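Local coordinates for putative lipoprotein (Bacteroides fragilis, PDB 3NQI) that is of unknown function but is a putative lipoprotein that probably binds lipid or is tethered to the membrane by one, at residues A[47-52]-A[79-84]; A[54-59]-A[67-72]; A[132-137]-A[184-189]. All blocks are in the same frame, centred on the assembly; numbering follows the deposited sequence.

Contact 1 (A[47-52]-A[79-84]); sequences ARMAYI and GIDATA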
loop_
_atom_site.group_PDB
_atom_site.type_symbol
_atom_site.label_atom_id
_atom_site.label_comp_id
_atom_site.label_asym_id
_atom_site.label_seq_id
_atom_site.Cartn_x
_atom_site.Cartn_y
_atom_site.Cartn_z
ATOM N N ALA A 47 10.241 -0.772 9.665
ATOM C CA ALA A 47 8.960 -0.779 8.966
ATOM C C ALA A 47 8.332 -2.098 9.311
ATOM O O ALA A 47 9.016 -3.006 9.772
ATOM C CB ALA A 47 9.173 -0.642 7.447
ATOM N N ARG A 48 7.039 -2.204 9.088
ATOM C CA ARG A 48 6.323 -3.451 9.282
ATOM C C ARG A 48 6.343 -4.192 7.969
ATOM O O ARG A 48 6.475 -5.428 7.941
ATOM C CB ARG A 48 4.899 -3.164 9.767
ATOM C CG ARG A 48 4.288 -4.309 10.585
ATOM C CD ARG A 48 2.799 -4.151 10.881
ATOM N NE ARG A 48 2.055 -4.056 9.643
ATOM C CZ ARG A 48 1.729 -5.066 8.823
ATOM N NH1 ARG A 48 2.027 -6.344 9.077
ATOM N NH2 ARG A 48 1.082 -4.775 7.711
HETATM N N MSE A 49 6.259 -3.444 6.852
HETATM C CA MSE A 49 6.284 -4.023 5.506
HETATM C C MSE A 49 7.255 -3.282 4.579
HETATM O O MSE A 49 7.455 -2.124 4.745
HETATM C CB MSE A 49 4.884 -3.943 4.887
HETATM C CG MSE A 49 3.790 -4.730 5.588
HETATM SE SE MSE A 49 3.883 -6.642 5.103
HETATM C CE MSE A 49 4.077 -6.910 3.063
ATOM N N ALA A 50 7.821 -3.938 3.549
ATOM C CA ALA A 50 8.854 -3.313 2.717
ATOM C C ALA A 50 8.805 -3.782 1.281
ATOM O O ALA A 50 8.156 -4.752 1.009
ATOM C CB ALA A 50 10.330 -3.627 3.291
ATOM N N TYR A 51 9.391 -3.008 0.387
ATOM C CA TYR A 51 9.725 -3.443 -0.969
ATOM C C TYR A 51 11.254 -3.671 -1.044
ATOM O O TYR A 51 12.051 -2.776 -0.729
ATOM C CB TYR A 51 9.280 -2.382 -1.973
ATOM C CG TYR A 51 9.542 -2.753 -3.404
ATOM C CD1 TYR A 51 8.689 -3.603 -4.078
ATOM C CD2 TYR A 51 10.656 -2.240 -4.087
ATOM C CE1 TYR A 51 8.918 -3.954 -5.422
ATOM C CE2 TYR A 51 10.884 -2.573 -5.429
ATOM C CZ TYR A 51 10.004 -3.419 -6.079
ATOM O OH TYR A 51 10.229 -3.779 -7.383
ATOM N N ILE A 52 11.678 -4.853 -1.453
ATOM C CA ILE A 52 13.106 -5.134 -1.587
ATOM C C ILE A 52 13.430 -5.576 -2.992
ATOM O O ILE A 52 12.557 -6.027 -3.710
ATOM C CB ILE A 52 13.623 -6.193 -0.575
ATOM C CG1 ILE A 52 13.000 -7.572 -0.778
ATOM C CG2 ILE A 52 13.418 -5.685 0.900
ATOM C CD1 ILE A 52 13.587 -8.614 0.220
ATOM N N GLY A 79 10.659 1.076 3.130
ATOM C CA GLY A 79 9.464 0.799 3.877
ATOM C C GLY A 79 8.239 1.254 3.103
ATOM O O GLY A 79 8.275 2.271 2.433
ATOM N N ILE A 80 7.139 0.514 3.192
ATOM C CA ILE A 80 5.940 0.918 2.451
ATOM C C ILE A 80 4.653 0.942 3.289
ATOM O O ILE A 80 3.549 0.804 2.762
ATOM C CB ILE A 80 5.739 -0.115 1.309
ATOM C CG1 ILE A 80 5.534 -1.494 1.888
ATOM C CG2 ILE A 80 6.861 -0.045 0.275
ATOM C CD1 ILE A 80 5.173 -2.546 0.783
ATOM N N ASP A 81 4.794 1.080 4.601
ATOM C CA ASP A 81 3.649 1.119 5.506
ATOM C C ASP A 81 2.758 2.319 5.224
ATOM O O ASP A 81 3.245 3.436 5.051
ATOM C CB ASP A 81 4.103 1.176 6.979
ATOM C CG ASP A 81 4.865 -0.070 7.406
ATOM O OD1 ASP A 81 4.554 -1.166 6.975
ATOM O OD2 ASP A 81 5.791 0.057 8.180
ATOM N N ALA A 82 1.449 2.080 5.229
ATOM C CA ALA A 82 0.453 3.125 5.138
ATOM C C ALA A 82 -0.702 2.904 6.143
ATOM O O ALA A 82 -0.868 1.823 6.682
ATOM C CB ALA A 82 -0.064 3.257 3.679
ATOM N N THR A 83 -1.434 3.977 6.467
ATOM C CA THR A 83 -2.462 3.928 7.482
ATOM C C THR A 83 -3.848 3.520 7.031
ATOM O O THR A 83 -4.384 4.046 6.064
ATOM C CB THR A 83 -2.596 5.294 8.102
ATOM O OG1 THR A 83 -1.300 5.620 8.561
ATOM C CG2 THR A 83 -3.602 5.312 9.250
ATOM N N ALA A 84 -4.413 2.555 7.738
ATOM C CA ALA A 84 -5.830 2.188 7.551
ATOM C C ALA A 84 -6.590 2.566 8.816
ATOM O O ALA A 84 -6.129 2.306 9.915
ATOM C CB ALA A 84 -5.947 0.718 7.263
HETATM O O HOH W 1 1.866 -2.209 6.851
#
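Asp81 turns its carboxylate onto the backbone of Arg48 and Met49, where the chain enters strand 49-56. Asp81 OD2 takes Arg48 N at 2.7 Å through its syn lone pair, and the bond is nearly straight (175°). Asp81 OD1 takes Met49 N at 2.8 Å. This second bond is more bent (133°), and the donor meets OD1 on the syn side, a little out of the carboxylate plane. CG of Asp81 lies beside its own backbone N (chi1 -64°), which brings both oxygens to two successive N-H groups. The two bonds fix the rotation of the carboxylate.

The CA atoms come closest at Ala50 and Gly79, 4.3 Å apart, in a non-hydrogen-bonded antiparallel pair. Beside this pair, Ile80 N donates to Met49 O at 3.1 Å from above the carbonyl plane. The packed part of the contact is around Ile80. Ile80 CG1 reaches Met49 CB at 3.9 Å, and Ile80 CG2 lies against Tyr51 CB at 4.0 Å. CD1 rests on the carbonyl group of Ala50. Met49 is a selenomethionine, and its selenium end turns off from the 79-84 segment.

The Arg48 side is looser and water-mediated. One water accepts from Arg48 NH2 and donates to Asp81 OD1 at 2.9 Å. The arginine thus meets the acid through water, Arg48 NE staying 4.7 Å from Asp81 OD1. NH2 also bonds Thr123 OG1. At the other end, the Tyr51 side chain lies near a bound di(hydroxyethyl)ether, probably from the crystallisation liquor.

Strand 49-56 is flanked here by strand 11-21, with Met49 on Val15 and Ala50 on Val18. Strand 78-87 also pairs in parallel with strand 186-195, where Ile80 and Met49 both touch Ala193.

Contact 2 (A[54-59]-A[67-72]); sequences CQVDEG and KSIKIT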
loop_
_atom_site.group_PDB
_atom_site.type_symbol
_atom_site.label_atom_id
_atom_site.label_comp_id
_atom_site.label_asym_id
_atom_site.label_seq_id
_atom_site.Cartn_x
_atom_site.Cartn_y
_atom_site.Cartn_z
ATOM N N CYS A 54 16.504 -7.927 -4.546
ATOM C CA CYS A 54 17.479 -8.824 -4.005
ATOM C C CYS A 54 17.966 -9.900 -4.978
ATOM O O CYS A 54 17.422 -10.091 -6.090
ATOM C CB CYS A 54 16.921 -9.473 -2.725
ATOM S SG CYS A 54 15.639 -10.749 -2.989
ATOM N N GLN A 55 19.031 -10.572 -4.558
ATOM C CA GLN A 55 19.446 -11.795 -5.237
ATOM C C GLN A 55 19.678 -12.936 -4.241
ATOM O O GLN A 55 20.003 -12.712 -3.071
ATOM C CB GLN A 55 20.616 -11.549 -6.208
ATOM C CG GLN A 55 22.006 -11.474 -5.657
ATOM C CD GLN A 55 23.046 -11.269 -6.754
ATOM O OE1 GLN A 55 22.720 -10.925 -7.890
ATOM N NE2 GLN A 55 24.298 -11.489 -6.413
ATOM N N VAL A 56 19.451 -14.163 -4.708
ATOM C CA VAL A 56 19.636 -15.353 -3.890
ATOM C C VAL A 56 21.122 -15.684 -3.905
ATOM O O VAL A 56 21.761 -15.673 -4.966
ATOM C CB VAL A 56 18.799 -16.553 -4.426
ATOM C CG1 VAL A 56 19.104 -17.799 -3.623
ATOM C CG2 VAL A 56 17.308 -16.218 -4.379
ATOM N N ASP A 57 21.686 -15.943 -2.725
ATOM C CA ASP A 57 23.101 -16.277 -2.619
ATOM C C ASP A 57 23.321 -17.699 -3.133
ATOM O O ASP A 57 22.430 -18.539 -3.041
ATOM C CB ASP A 57 23.589 -16.163 -1.169
ATOM C CG ASP A 57 23.561 -14.751 -0.651
ATOM O OD1 ASP A 57 23.412 -13.817 -1.470
ATOM O OD2 ASP A 57 23.696 -14.573 0.581
ATOM N N GLU A 58 24.512 -17.951 -3.662
ATOM C CA GLU A 58 24.874 -19.251 -4.217
ATOM C C GLU A 58 25.115 -20.274 -3.085
ATOM O O GLU A 58 25.637 -19.905 -2.026
ATOM C CB GLU A 58 26.122 -19.096 -5.101
ATOM C CG GLU A 58 25.980 -18.106 -6.293
ATOM C CD GLU A 58 25.332 -18.726 -7.535
ATOM O OE1 GLU A 58 24.153 -19.130 -7.467
ATOM O OE2 GLU A 58 26.000 -18.807 -8.591
ATOM N N GLY A 59 24.734 -21.536 -3.325
ATOM C CA GLY A 59 24.807 -22.631 -2.337
ATOM C C GLY A 59 23.458 -22.973 -1.695
ATOM O O GLY A 59 23.253 -22.698 -0.512
ATOM N N LYS A 67 12.881 -23.591 4.611
ATOM C CA LYS A 67 11.941 -22.532 4.935
ATOM C C LYS A 67 12.604 -21.146 4.937
ATOM O O LYS A 67 11.920 -20.140 5.106
ATOM C CB LYS A 67 11.298 -22.814 6.298
ATOM N N SER A 68 13.928 -21.108 4.750
ATOM C CA SER A 68 14.723 -19.880 4.814
ATOM C C SER A 68 15.712 -19.848 3.681
ATOM O O SER A 68 16.301 -20.853 3.364
ATOM C CB SER A 68 15.527 -19.832 6.108
ATOM O OG SER A 68 14.671 -19.635 7.207
ATOM N N ILE A 69 15.915 -18.681 3.102
ATOM C CA ILE A 69 16.829 -18.504 1.989
ATOM C C ILE A 69 17.728 -17.320 2.340
ATOM O O ILE A 69 17.242 -16.284 2.803
ATOM C CB ILE A 69 16.041 -18.228 0.663
ATOM C CG1 ILE A 69 15.217 -19.462 0.258
ATOM C CG2 ILE A 69 16.983 -17.879 -0.480
ATOM C CD1 ILE A 69 14.338 -19.258 -0.988
ATOM N N LYS A 70 19.028 -17.475 2.134
ATOM C CA LYS A 70 19.971 -16.378 2.355
ATOM C C LYS A 70 19.971 -15.470 1.126
ATOM O O LYS A 70 20.077 -15.964 -0.002
ATOM C CB LYS A 70 21.391 -16.905 2.564
ATOM C CG LYS A 70 21.517 -17.916 3.676
ATOM C CD LYS A 70 22.141 -17.350 4.931
ATOM C CE LYS A 70 22.748 -18.488 5.738
ATOM N NZ LYS A 70 23.232 -18.033 7.062
ATOM N N ILE A 71 19.850 -14.162 1.327
ATOM C CA ILE A 71 19.827 -13.228 0.200
ATOM C C ILE A 71 20.843 -12.090 0.342
ATOM O O ILE A 71 21.293 -11.765 1.419
ATOM C CB ILE A 71 18.416 -12.588 -0.027
ATOM C CG1 ILE A 71 17.931 -11.849 1.217
ATOM C CG2 ILE A 71 17.385 -13.653 -0.414
ATOM C CD1 ILE A 71 16.856 -10.790 0.946
ATOM N N THR A 72 21.170 -11.487 -0.786
ATOM C CA THR A 72 21.919 -10.245 -0.824
ATOM C C THR A 72 20.981 -9.162 -1.352
ATOM O O THR A 72 20.478 -9.263 -2.454
ATOM C CB THR A 72 23.175 -10.424 -1.729
ATOM O OG1 THR A 72 24.035 -11.387 -1.115
ATOM C CG2 THR A 72 23.937 -9.093 -1.927
#
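A beta hairpin joins strands 49-56 and 68-73, and this contact lies toward its turn end, next to residues 61-66, which are not modelled. Gln55 and Thr72 form a hydrogen-bonded antiparallel pair. Gln55 N donates to Thr72 O at 2.9 Å, and Thr72 N returns a bond to Gln55 O at 2.8 Å. Val56 and Ile71 follow as a non-hydrogen-bonded pair. Asp57 N then reaches Lys70 O at 3.2 Å, so the pairing runs past the end of the regular strand.

On the face of Val56 and Ile71 the packing is apolar. Val56 CG1 meets Ile69 CG2 at 3.8 Å, the side chains crossing obliquely. Ile71 CD1 lies 3.9 Å from Cys54 CB and also approaches its sulfur.

Asp57 and Thr72 cross at about a right angle. Thr72 OG1 donates to Asp57 OD1 at 2.5 Å, on the syn side and 16° out of the carboxylate plane. The threonine OG1 sits beside its own backbone N (chi1 -65°), which turns it to the acid. Asp57 OD2 pairs with Thr38 OG1, which also bonds Ile71 O. The carboxylate is therefore fixed between the second hairpin arm and Thr38.

Contact 3 (A[132-137]-A[184-189]); sequences VKNVTT and RATRTS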
loop_
_atom_site.group_PDB
_atom_site.type_symbol
_atom_site.label_atom_id
_atom_site.label_comp_id
_atom_site.label_asym_id
_atom_site.label_seq_id
_atom_site.Cartn_x
_atom_site.Cartn_y
_atom_site.Cartn_z
ATOM N N VAL A 132 3.958 13.375 -9.186
ATOM C CA VAL A 132 4.711 14.206 -8.262
ATOM C C VAL A 132 5.297 15.467 -8.926
ATOM O O VAL A 132 5.301 15.624 -10.160
ATOM C CB VAL A 132 5.820 13.374 -7.563
ATOM C CG1 VAL A 132 5.165 12.187 -6.743
ATOM C CG2 VAL A 132 6.853 12.834 -8.549
ATOM N N LYS A 133 5.797 16.377 -8.087
ATOM C CA LYS A 133 6.495 17.557 -8.569
ATOM C C LYS A 133 7.854 17.129 -9.116
ATOM O O LYS A 133 8.476 16.237 -8.580
ATOM C CB LYS A 133 6.681 18.532 -7.425
ATOM C CG LYS A 133 7.386 19.837 -7.777
ATOM C CD LYS A 133 7.416 20.755 -6.549
ATOM C CE LYS A 133 8.052 22.095 -6.869
ATOM N NZ LYS A 133 8.082 22.910 -5.647
ATOM N N ASN A 134 8.290 17.781 -10.182
ATOM C CA ASN A 134 9.571 17.508 -10.779
ATOM C C ASN A 134 10.667 18.201 -9.955
ATOM O O ASN A 134 10.909 19.389 -10.110
ATOM C CB ASN A 134 9.557 17.979 -12.248
ATOM C CG ASN A 134 10.868 17.690 -12.984
ATOM O OD1 ASN A 134 11.811 17.105 -12.430
ATOM N ND2 ASN A 134 10.931 18.112 -14.248
ATOM N N VAL A 135 11.282 17.468 -9.050
ATOM C CA VAL A 135 12.364 17.992 -8.245
ATOM C C VAL A 135 13.549 17.102 -8.502
ATOM O O VAL A 135 13.380 15.964 -8.929
ATOM C CB VAL A 135 12.027 18.050 -6.739
ATOM C CG1 VAL A 135 10.984 19.137 -6.458
ATOM C CG2 VAL A 135 11.582 16.682 -6.227
ATOM N N THR A 136 14.750 17.607 -8.237
ATOM C CA THR A 136 15.953 16.871 -8.585
ATOM C C THR A 136 16.919 16.552 -7.432
ATOM O O THR A 136 17.547 15.521 -7.489
ATOM C CB THR A 136 16.704 17.596 -9.714
ATOM O OG1 THR A 136 17.093 18.876 -9.247
ATOM C CG2 THR A 136 15.792 17.764 -10.947
ATOM N N THR A 137 17.060 17.384 -6.400
ATOM C CA THR A 137 17.950 16.973 -5.313
ATOM C C THR A 137 17.348 15.776 -4.553
ATOM O O THR A 137 16.127 15.641 -4.430
ATOM C CB THR A 137 18.280 18.092 -4.277
ATOM O OG1 THR A 137 17.160 18.280 -3.401
ATOM C CG2 THR A 137 18.721 19.449 -4.942
ATOM N N ARG A 184 1.301 19.066 -10.744
ATOM C CA ARG A 184 2.162 17.905 -10.681
ATOM C C ARG A 184 1.906 16.986 -11.863
ATOM O O ARG A 184 0.757 16.646 -12.157
ATOM C CB ARG A 184 1.983 17.156 -9.349
ATOM C CG ARG A 184 2.567 17.906 -8.183
ATOM C CD ARG A 184 2.232 17.203 -6.908
ATOM N NE ARG A 184 3.161 17.544 -5.846
ATOM C CZ ARG A 184 3.092 18.655 -5.133
ATOM N NH1 ARG A 184 2.167 19.595 -5.389
ATOM N NH2 ARG A 184 4.011 18.904 -4.200
ATOM N N ALA A 185 2.983 16.601 -12.528
ATOM C CA ALA A 185 2.922 15.818 -13.779
ATOM C C ALA A 185 3.982 14.739 -13.911
ATOM O O ALA A 185 4.040 14.048 -14.956
ATOM C CB ALA A 185 2.967 16.780 -15.064
ATOM N N THR A 186 4.790 14.520 -12.880
ATOM C CA THR A 186 5.866 13.534 -12.979
ATOM C C THR A 186 5.371 12.156 -12.510
ATOM O O THR A 186 5.043 11.975 -11.363
ATOM C CB THR A 186 7.102 13.996 -12.207
ATOM O OG1 THR A 186 7.460 15.307 -12.670
ATOM C CG2 THR A 186 8.321 12.978 -12.375
ATOM N N ARG A 187 5.344 11.187 -13.417
ATOM C CA ARG A 187 4.821 9.880 -13.088
ATOM C C ARG A 187 5.732 9.137 -12.104
ATOM O O ARG A 187 6.953 9.113 -12.283
ATOM C CB ARG A 187 4.629 9.028 -14.345
ATOM C CG ARG A 187 3.926 7.707 -14.058
ATOM C CD ARG A 187 3.727 6.917 -15.337
ATOM N NE ARG A 187 4.999 6.549 -15.912
ATOM C CZ ARG A 187 5.228 6.281 -17.199
ATOM N NH1 ARG A 187 4.279 6.374 -18.116
ATOM N NH2 ARG A 187 6.451 5.953 -17.579
ATOM N N THR A 188 5.116 8.572 -11.063
ATOM C CA THR A 188 5.774 7.831 -9.979
ATOM C C THR A 188 4.944 6.597 -9.657
ATOM O O THR A 188 3.714 6.679 -9.718
ATOM C CB THR A 188 5.796 8.683 -8.703
ATOM O OG1 THR A 188 6.399 9.927 -9.015
ATOM C CG2 THR A 188 6.561 8.010 -7.536
ATOM N N SER A 189 5.591 5.496 -9.265
ATOM C CA SER A 189 4.880 4.309 -8.805
ATOM C C SER A 189 5.388 3.957 -7.400
ATOM O O SER A 189 6.576 4.170 -7.065
ATOM C CB SER A 189 5.089 3.178 -9.810
ATOM O OG SER A 189 6.460 2.971 -9.970
#
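The guanidinium of Arg184 has Lys133 CB over one face, with CB 4.0 Å from NE. The arginine chain is extended from CG to NE and runs alongside the backbone, its CG 3.6 Å from Lys133 N. The guanidinium makes salt bridges with Glu144 through NE and with Asp176 through NH2. Glu144 OE2 also accepts from Lys133 N.

Val132 and Thr186 form a hydrogen-bonded antiparallel pair. Val132 N donates to Thr186 O at 2.8 Å. Thr186 N returns the bond to Val132 O at 3.0 Å, approaching in the carbonyl plane. Ala185 N adds a weak bond to the same oxygen.

Val132 CG2 lies between its own backbone N and carbonyl carbon, with CG1 beside the N (chi1 -61°). This turns CG2 to Thr186 CB, 3.8 Å away. Separately, Asn134 CB comes within 3.4 Å of Thr186 OG1, the two side chains crossing at a slant.

The bridge joins the end of strand 123-132 to the start of strand 186-195. Glu144 of helix 138-145 binds both the arginine and the Lys133 backbone. Its negative charge, with that of Asp176, probably balances the buried Arg184 and helps hold its guanidinium at this partly buried junction.

How the contacts relate
From the N terminus, the chain enters contact 1 at 47-52 and runs on, one residue later, into 54-59 along strand 49-56. Contact 2 closes first, when 67-72 returns as the second arm of the hairpin. Contact 1 closes next, at 79-84, and encloses contact 2. The two touch through Ile52 CD1 and Ile71 CD1, 4.0 Å apart. Contact 3 comes later, in series, opening at 132-137 and closing at 184-189 after two helices and two strands. It does not touch contact 1, whose nearest atoms are about 8 Å away. Strand 78-87 links them, since it pairs with both strand 49-56 and strand 186-195.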